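Local coordinates for protein D-alanyl-D-alanine carboxypeptidase (Enterococcus faecalis V583, PDB 5ZHF) that cleaves the C-terminal D-alanine from peptidoglycan pentapeptides as a zinc-dependent D,D-carboxypeptidase and contributes to vancomycin resistance, at residues 43-47 and 212-216; 174-178 and 188-192. All coordinates share one frame; numbering follows the deposited sequence.

Contact 1 (43-47 and 212-216)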
ATOM      1  N   LEU A  43       6.688 -11.411  -3.805  1.00 19.89           N
ATOM      2  CA  LEU A  43       6.288 -11.786  -2.451  1.00 21.50           C
ATOM      3  C   LEU A  43       7.238 -11.247  -1.383  1.00 21.14           C
ATOM      4  O   LEU A  43       7.118 -11.625  -0.206  1.00 22.28           O
ATOM      5  CB  LEU A  43       6.181 -13.310  -2.338  1.00 22.49           C
ATOM      6  CG  LEU A  43       4.955 -13.954  -2.954  1.00 25.95           C
ATOM      7  CD1 LEU A  43       5.056 -15.467  -2.760  1.00 28.86           C
ATOM      8  CD2 LEU A  43       3.673 -13.417  -2.335  1.00 26.17           C
ATOM      9  N   ILE A  44       8.149 -10.349  -1.758  1.00 21.98           N
ATOM     10  CA  ILE A  44       9.049  -9.735  -0.815  1.00 21.61           C
ATOM     11  C   ILE A  44       8.304  -9.080   0.366  1.00 23.52           C
ATOM     12  O   ILE A  44       7.308  -8.385   0.169  1.00 20.64           O
ATOM     13  CB  ILE A  44      10.032  -8.746  -1.491  1.00 22.69           C
ATOM     14  CG1 ILE A  44      11.102  -8.310  -0.483  1.00 24.32           C
ATOM     15  CG2 ILE A  44       9.306  -7.558  -2.119  1.00 21.77           C
ATOM     16  CD1 ILE A  44      12.241  -7.507  -1.096  1.00 24.38           C
ATOM     17  N   LEU A  45       8.742  -9.396   1.579  1.00 23.02           N
ATOM     18  CA  LEU A  45       8.139  -8.866   2.783  1.00 23.35           C
ATOM     19  C   LEU A  45       8.883  -7.634   3.264  1.00 22.99           C
ATOM     20  O   LEU A  45      10.081  -7.696   3.572  1.00 23.73           O
ATOM     21  CB  LEU A  45       8.110  -9.949   3.864  1.00 23.96           C
ATOM     22  CG  LEU A  45       7.392  -9.571   5.165  1.00 25.25           C
ATOM     23  CD1 LEU A  45       5.951  -9.142   4.898  1.00 24.97           C
ATOM     24  CD2 LEU A  45       7.415 -10.729   6.157  1.00 25.71           C
ATOM     25  N   VAL A  46       8.174  -6.492   3.328  1.00 24.32           N
ATOM     26  CA  VAL A  46       8.713  -5.254   3.882  1.00 24.00           C
ATOM     27  C   VAL A  46       7.771  -4.775   4.981  1.00 25.35           C
ATOM     28  O   VAL A  46       6.588  -4.540   4.747  1.00 24.41           O
ATOM     29  CB  VAL A  46       8.914  -4.146   2.817  1.00 25.34           C
ATOM     30  CG1 VAL A  46       9.334  -2.829   3.456  1.00 25.56           C
ATOM     31  CG2 VAL A  46       9.963  -4.607   1.818  1.00 25.38           C
ATOM     32  N   ASN A  47       8.310  -4.631   6.177  1.00 24.91           N
ATOM     33  CA  ASN A  47       7.577  -4.155   7.329  1.00 26.45           C
ATOM     34  C   ASN A  47       8.568  -3.690   8.374  1.00 28.29           C
ATOM     35  O   ASN A  47       9.706  -3.621   8.085  1.00 30.30           O
ATOM     36  CB  ASN A  47       6.574  -5.161   7.870  1.00 26.41           C
ATOM     37  CG  ASN A  47       7.202  -6.417   8.436  1.00 27.68           C
ATOM     38  OD1 ASN A  47       8.363  -6.497   8.711  1.00 27.09           O
ATOM     39  ND2 ASN A  47       6.386  -7.389   8.624  1.00 27.44           N
ATOM     40  N   LEU A 212      -0.506 -10.522   4.384  1.00 22.08           N
ATOM     41  CA  LEU A 212       0.673 -11.050   3.733  1.00 23.55           C
ATOM     42  C   LEU A 212       1.585 -11.845   4.690  1.00 24.40           C
ATOM     43  O   LEU A 212       2.067 -12.931   4.346  1.00 23.87           O
ATOM     44  CB  LEU A 212       1.455  -9.921   3.073  1.00 22.42           C
ATOM     45  CG  LEU A 212       2.678 -10.352   2.253  1.00 23.48           C
ATOM     46  CD1 LEU A 212       2.327 -11.370   1.172  1.00 22.85           C
ATOM     47  CD2 LEU A 212       3.367  -9.121   1.671  1.00 24.25           C
ATOM     48  N   GLU A 213       1.782 -11.314   5.887  1.00 23.76           N
ATOM     49  CA  GLU A 213       2.611 -11.979   6.885  1.00 25.55           C
ATOM     50  C   GLU A 213       2.144 -13.410   7.180  1.00 25.55           C
ATOM     51  O   GLU A 213       2.976 -14.327   7.258  1.00 26.31           O
ATOM     52  CB  GLU A 213       2.651 -11.174   8.177  1.00 24.98           C
ATOM     53  CG  GLU A 213       3.506  -9.930   8.130  1.00 24.67           C
ATOM     54  CD  GLU A 213       2.813  -8.685   7.573  1.00 24.67           C
ATOM     55  OE1 GLU A 213       1.617  -8.751   7.142  1.00 25.42           O
ATOM     56  OE2 GLU A 213       3.486  -7.637   7.555  1.00 25.25           O
ATOM     57  N   GLU A 214       0.832 -13.584   7.347  1.00 25.72           N
ATOM     58  CA  GLU A 214       0.215 -14.908   7.589  1.00 28.50           C
ATOM     59  C   GLU A 214       0.424 -15.835   6.415  1.00 29.36           C
ATOM     60  O   GLU A 214       0.780 -17.011   6.597  1.00 28.98           O
ATOM     61  CB  GLU A 214      -1.292 -14.777   7.819  1.00 29.13           C
ATOM     62  CG  GLU A 214      -1.682 -14.144   9.126  1.00 30.48           C
ATOM     63  CD  GLU A 214      -3.189 -13.963   9.239  1.00 33.58           C
ATOM     64  OE1 GLU A 214      -3.773 -13.279   8.379  1.00 32.75           O
ATOM     65  OE2 GLU A 214      -3.801 -14.510  10.179  1.00 35.22           O
ATOM     66  N   TYR A 215       0.204 -15.305   5.205  1.00 27.71           N
ATOM     67  CA  TYR A 215       0.381 -16.084   3.989  1.00 27.68           C
ATOM     68  C   TYR A 215       1.804 -16.628   3.889  1.00 27.76           C
ATOM     69  O   TYR A 215       2.011 -17.823   3.613  1.00 30.50           O
ATOM     70  CB  TYR A 215       0.069 -15.231   2.759  1.00 29.14           C
ATOM     71  CG  TYR A 215       0.213 -15.967   1.455  1.00 27.34           C
ATOM     72  CD1 TYR A 215      -0.723 -16.921   1.073  1.00 28.81           C
ATOM     73  CD2 TYR A 215       1.285 -15.716   0.604  1.00 27.82           C
ATOM     74  CE1 TYR A 215      -0.607 -17.584  -0.123  1.00 29.20           C
ATOM     75  CE2 TYR A 215       1.416 -16.394  -0.590  1.00 27.74           C
ATOM     76  CZ  TYR A 215       0.456 -17.312  -0.950  1.00 28.93           C
ATOM     77  OH  TYR A 215       0.542 -17.987  -2.130  1.00 30.84           O
ATOM     78  N   LEU A 216       2.771 -15.746   4.095  1.00 26.09           N
ATOM     79  CA  LEU A 216       4.179 -16.118   4.010  1.00 29.15           C
ATOM     80  C   LEU A 216       4.561 -17.100   5.109  1.00 32.09           C
ATOM     81  O   LEU A 216       5.276 -18.053   4.838  1.00 34.41           O
ATOM     82  CB  LEU A 216       5.091 -14.899   4.049  1.00 27.51           C
ATOM     83  CG  LEU A 216       4.923 -13.980   2.832  1.00 28.12           C
ATOM     84  CD1 LEU A 216       5.734 -12.711   3.019  1.00 27.96           C
ATOM     85  CD2 LEU A 216       5.258 -14.694   1.520  1.00 28.52           C
TER
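L45 and L216 form the apolar centre of this contact, where the N-terminal loop lies against the C-terminal helix. CD1 of L216 sits 3.7 Å from CB of L45 and within about 4 Å of CG and both methyl carbons as well, so one methyl meets the whole isobutyl group while the two side chains slide past each other in opposite directions. The same L216 CD1 also lies 3.7 Å from the carbonyl O of L43. In L45, CG anti to the backbone N (chi1 -175°) turns the side chain toward the helix, where CD1 lies 4.1 Å from CD2 of L212. Nearer the start of the loop, L43 CD2 lies 4.1 Å from CE2 of Y215, with the two side chains crossing at about a right angle.

One polar bond closes the other end. N47 ND2 donates to OE2 of E213 at 3.1 Å with an N-H...O angle of 162°, and the amide and carboxylate planes are nearly coplanar. The donor meets the anti lone pair of OE2, on the side away from OE1. E213 gets there by bending at chi2 (85°), which also lays its OE2 3.9 Å from L45 CD1.

In the second shell, R176 forms a salt bridge with that same OE2, its strongest polar partner, while N47 OD1 accepts from the backbone N of Q49; both ends of the amide-carboxylate pair are thus held. A201 of helix 199-208 touches both L43 and Y215. Leucines one helical turn apart, L212 and L216 (i and i+4) on helix 212-218, thus pack against an irregular loop, bringing the region near the modelled N-terminus of this M15B-family peptidase against the helix near its modelled C-terminus.

Contact 2 (174-178 and 188-192)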
ATOM      1  N   ILE A 174      -3.410  -6.775  -3.232  1.00 17.11           N
ATOM      2  CA  ILE A 174      -4.103  -7.036  -1.973  1.00 18.36           C
ATOM      3  C   ILE A 174      -4.284  -5.772  -1.145  1.00 18.32           C
ATOM      4  O   ILE A 174      -3.450  -4.833  -1.185  1.00 18.20           O
ATOM      5  CB  ILE A 174      -3.402  -8.126  -1.123  1.00 19.87           C
ATOM      6  CG1 ILE A 174      -1.957  -7.718  -0.754  1.00 19.75           C
ATOM      7  CG2 ILE A 174      -3.399  -9.429  -1.891  1.00 20.44           C
ATOM      8  CD1 ILE A 174      -1.205  -8.742   0.093  1.00 19.90           C
ATOM      9  N   ARG A 175      -5.390  -5.770  -0.390  1.00 18.97           N
ATOM     10  CA  ARG A 175      -5.642  -4.781   0.640  1.00 20.47           C
ATOM     11  C   ARG A 175      -4.679  -5.120   1.768  1.00 18.78           C
ATOM     12  O   ARG A 175      -4.910  -6.047   2.557  1.00 20.52           O
ATOM     13  CB  ARG A 175      -7.105  -4.841   1.095  1.00 21.04           C
ATOM     14  CG  ARG A 175      -7.477  -3.761   2.083  1.00 22.42           C
ATOM     15  CD  ARG A 175      -8.893  -3.957   2.564  1.00 22.26           C
ATOM     16  NE  ARG A 175      -9.286  -2.934   3.533  1.00 23.65           N
ATOM     17  CZ  ARG A 175     -10.546  -2.716   3.922  1.00 24.95           C
ATOM     18  NH1 ARG A 175     -11.553  -3.413   3.406  1.00 26.42           N
ATOM     19  NH2 ARG A 175     -10.804  -1.766   4.805  1.00 26.31           N
ATOM     20  N   ARG A 176      -3.563  -4.408   1.785  1.00 18.24           N
ATOM     21  CA  ARG A 176      -2.396  -4.839   2.545  1.00 18.96           C
ATOM     22  C   ARG A 176      -2.592  -4.801   4.054  1.00 19.32           C
ATOM     23  O   ARG A 176      -1.997  -5.618   4.777  1.00 19.51           O
ATOM     24  CB  ARG A 176      -1.225  -3.948   2.195  1.00 19.61           C
ATOM     25  CG  ARG A 176       0.084  -4.295   2.864  1.00 19.45           C
ATOM     26  CD  ARG A 176       0.541  -5.677   2.496  1.00 19.67           C
ATOM     27  NE  ARG A 176       1.813  -6.000   3.121  1.00 19.78           N
ATOM     28  CZ  ARG A 176       1.971  -6.511   4.345  1.00 20.52           C
ATOM     29  NH1 ARG A 176       0.929  -6.692   5.164  1.00 20.29           N
ATOM     30  NH2 ARG A 176       3.197  -6.812   4.764  1.00 21.59           N
ATOM     31  N   TYR A 177      -3.357  -3.820   4.516  1.00 19.13           N
ATOM     32  CA  TYR A 177      -3.509  -3.537   5.949  1.00 20.32           C
ATOM     33  C   TYR A 177      -4.989  -3.562   6.338  1.00 20.00           C
ATOM     34  O   TYR A 177      -5.581  -2.520   6.600  1.00 23.06           O
ATOM     35  CB  TYR A 177      -2.870  -2.203   6.289  1.00 21.04           C
ATOM     36  CG  TYR A 177      -1.410  -2.076   5.893  1.00 20.50           C
ATOM     37  CD1 TYR A 177      -0.450  -2.992   6.355  1.00 20.47           C
ATOM     38  CD2 TYR A 177      -0.983  -1.059   5.032  1.00 20.55           C
ATOM     39  CE1 TYR A 177       0.884  -2.865   6.009  1.00 20.49           C
ATOM     40  CE2 TYR A 177       0.360  -0.931   4.677  1.00 20.65           C
ATOM     41  CZ  TYR A 177       1.288  -1.846   5.148  1.00 21.15           C
ATOM     42  OH  TYR A 177       2.627  -1.707   4.791  1.00 21.81           O
ATOM     43  N   PRO A 178      -5.578  -4.757   6.356  1.00 22.00           N
ATOM     44  CA  PRO A 178      -7.007  -4.842   6.632  1.00 22.79           C
ATOM     45  C   PRO A 178      -7.337  -4.592   8.094  1.00 23.97           C
ATOM     46  O   PRO A 178      -6.480  -4.735   8.967  1.00 20.92           O
ATOM     47  CB  PRO A 178      -7.379  -6.265   6.204  1.00 24.21           C
ATOM     48  CG  PRO A 178      -6.148  -7.036   6.231  1.00 24.47           C
ATOM     49  CD  PRO A 178      -4.995  -6.085   6.086  1.00 23.30           C
ATOM     50  N   SER A 188      -2.586   0.332  11.083  1.00 24.49           N
ATOM     51  CA  SER A 188      -4.003   0.650  11.160  1.00 25.73           C
ATOM     52  C   SER A 188      -4.711   0.412   9.821  1.00 26.18           C
ATOM     53  O   SER A 188      -4.082   0.163   8.793  1.00 24.34           O
ATOM     54  CB  SER A 188      -4.189   2.114  11.578  1.00 28.85           C
ATOM     55  OG  SER A 188      -3.485   2.400  12.787  1.00 30.90           O
ATOM     56  N   ASN A 189      -6.035   0.487   9.853  1.00 25.71           N
ATOM     57  CA  ASN A 189      -6.856   0.288   8.661  1.00 26.50           C
ATOM     58  C   ASN A 189      -6.561   1.385   7.634  1.00 25.61           C
ATOM     59  O   ASN A 189      -6.887   2.548   7.859  1.00 24.68           O
ATOM     60  CB  ASN A 189      -8.341   0.290   9.071  1.00 26.73           C
ATOM     61  CG  ASN A 189      -9.287   0.201   7.890  1.00 27.43           C
ATOM     62  OD1 ASN A 189      -8.968  -0.364   6.864  1.00 24.73           O
ATOM     63  ND2 ASN A 189     -10.493   0.742   8.059  1.00 29.98           N
ATOM     64  N   GLU A 190      -5.909   1.012   6.531  1.00 23.54           N
ATOM     65  CA  GLU A 190      -5.566   1.927   5.452  1.00 22.84           C
ATOM     66  C   GLU A 190      -6.205   1.420   4.157  1.00 21.70           C
ATOM     67  O   GLU A 190      -5.566   0.751   3.347  1.00 20.67           O
ATOM     68  CB  GLU A 190      -4.037   2.038   5.320  1.00 22.73           C
ATOM     69  CG  GLU A 190      -3.431   2.633   6.585  1.00 23.46           C
ATOM     70  CD  GLU A 190      -1.967   2.952   6.460  1.00 25.07           C
ATOM     71  OE1 GLU A 190      -1.260   2.322   5.645  1.00 25.87           O
ATOM     72  OE2 GLU A 190      -1.524   3.821   7.216  1.00 26.76           O
ATOM     73  N   PRO A 191      -7.512   1.712   3.957  1.00 20.89           N
ATOM     74  CA  PRO A 191      -8.249   1.099   2.843  1.00 20.45           C
ATOM     75  C   PRO A 191      -7.827   1.570   1.452  1.00 18.62           C
ATOM     76  O   PRO A 191      -8.317   1.048   0.456  1.00 20.29           O
ATOM     77  CB  PRO A 191      -9.714   1.491   3.129  1.00 21.69           C
ATOM     78  CG  PRO A 191      -9.610   2.718   3.953  1.00 22.25           C
ATOM     79  CD  PRO A 191      -8.409   2.514   4.823  1.00 22.23           C
ATOM     80  N   TRP A 192      -6.929   2.566   1.413  1.00 19.44           N
ATOM     81  CA  TRP A 192      -6.274   3.056   0.194  1.00 19.01           C
ATOM     82  C   TRP A 192      -5.016   2.281  -0.226  1.00 17.93           C
ATOM     83  O   TRP A 192      -4.618   2.385  -1.385  1.00 16.55           O
ATOM     84  CB  TRP A 192      -5.874   4.533   0.370  1.00 19.44           C
ATOM     85  CG  TRP A 192      -5.118   4.797   1.603  1.00 20.13           C
ATOM     86  CD1 TRP A 192      -3.770   4.687   1.792  1.00 20.69           C
ATOM     87  CD2 TRP A 192      -5.658   5.201   2.877  1.00 22.01           C
ATOM     88  NE1 TRP A 192      -3.449   4.987   3.076  1.00 21.48           N
ATOM     89  CE2 TRP A 192      -4.584   5.304   3.769  1.00 21.88           C
ATOM     90  CE3 TRP A 192      -6.945   5.474   3.341  1.00 22.06           C
ATOM     91  CZ2 TRP A 192      -4.752   5.697   5.105  1.00 23.34           C
ATOM     92  CZ3 TRP A 192      -7.111   5.850   4.673  1.00 23.73           C
ATOM     93  CH2 TRP A 192      -6.023   5.973   5.527  1.00 23.92           C
TER
HETATM   94  O   HOH W   1      -7.435  -1.461   4.941  1.00 21.50           O
HETATM   95  O   HOH W   2     -13.025  -0.704   6.666  1.00 47.63           O
HETATM   96  O   HOH W   3      -4.646  -1.763   3.073  1.00 19.02           O
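Y177 and E190 make the close-packed half of this contact, on the side facing the zinc site. OE1 of E190 comes within 3.4 Å of CD2 of Y177 and 3.8 Å of CE2, approaching the ring obliquely; the side chains lie side by side and point the same way, with ring and carboxylate planes 80° apart. E190 reaches along the ring because its chain is extended beyond CG. Y177 CB also lies 3.7 Å from O of S188. Above the centre of one ring face of Y177 lies CG of R176, 3.5 Å from the plane, and the ring also meets that of the zinc ligand H193. The tyrosine is therefore packed by its sequence neighbour as well as by residues of the site.

The other half is wetter and looser. R175 stretches out fully to bring NH2 to OD1 of N189 at 3.1 Å, but this bond is bent (151° at the hydrogen), and the donor is tilted 22° from the carbonyl plane. The same NH2 lies 3.8 Å from CB of P191. One water accepts from R175 NE and lies within bonding distance of both Y177 O and N189 OD1; a second accepts from R175 NH2 and N189 ND2. Both lie at the guanidinium edge, while D165 holds NH1 in a salt bridge. Deeper in, a third water accepts from Y177 N and lies 2.7 Å from E190 O, bridging the two backbones.

W131, a substrate-binding residue, touches E190, inferred to be the proton donor/acceptor, whose side chain is about 5 Å from the zinc ion. The contact thus joins the turn after strand 173-175 to the loop before strand 193-196, which carries the probable catalytic glutamate and leads into the zinc-binding histidine of this M15 metallopeptidase.

Contact 2 is nested within the long loop closed by contact 1: along the chain the order is 43-47, 174-178, 188-192, 212-216. Their centres are 14 Å apart, yet they touch through R176, the bridge between them: besides its salt bridge to E213, its CZ packs 3.7 Å from CB of L212 and its NH2 3.6 Å from CD1 of L45. The same arginine reaches E139 through NE. Contact 2 lies beside the antiparallel four-stranded sheet, at neighbouring strands 173-175 and 193-196, whereas contact 1 brings together regions near the two modelled termini, nearer the periphery. Through R176, the C-terminal helix and the N-terminal loop are thereby linked to the turn that borders the zinc site.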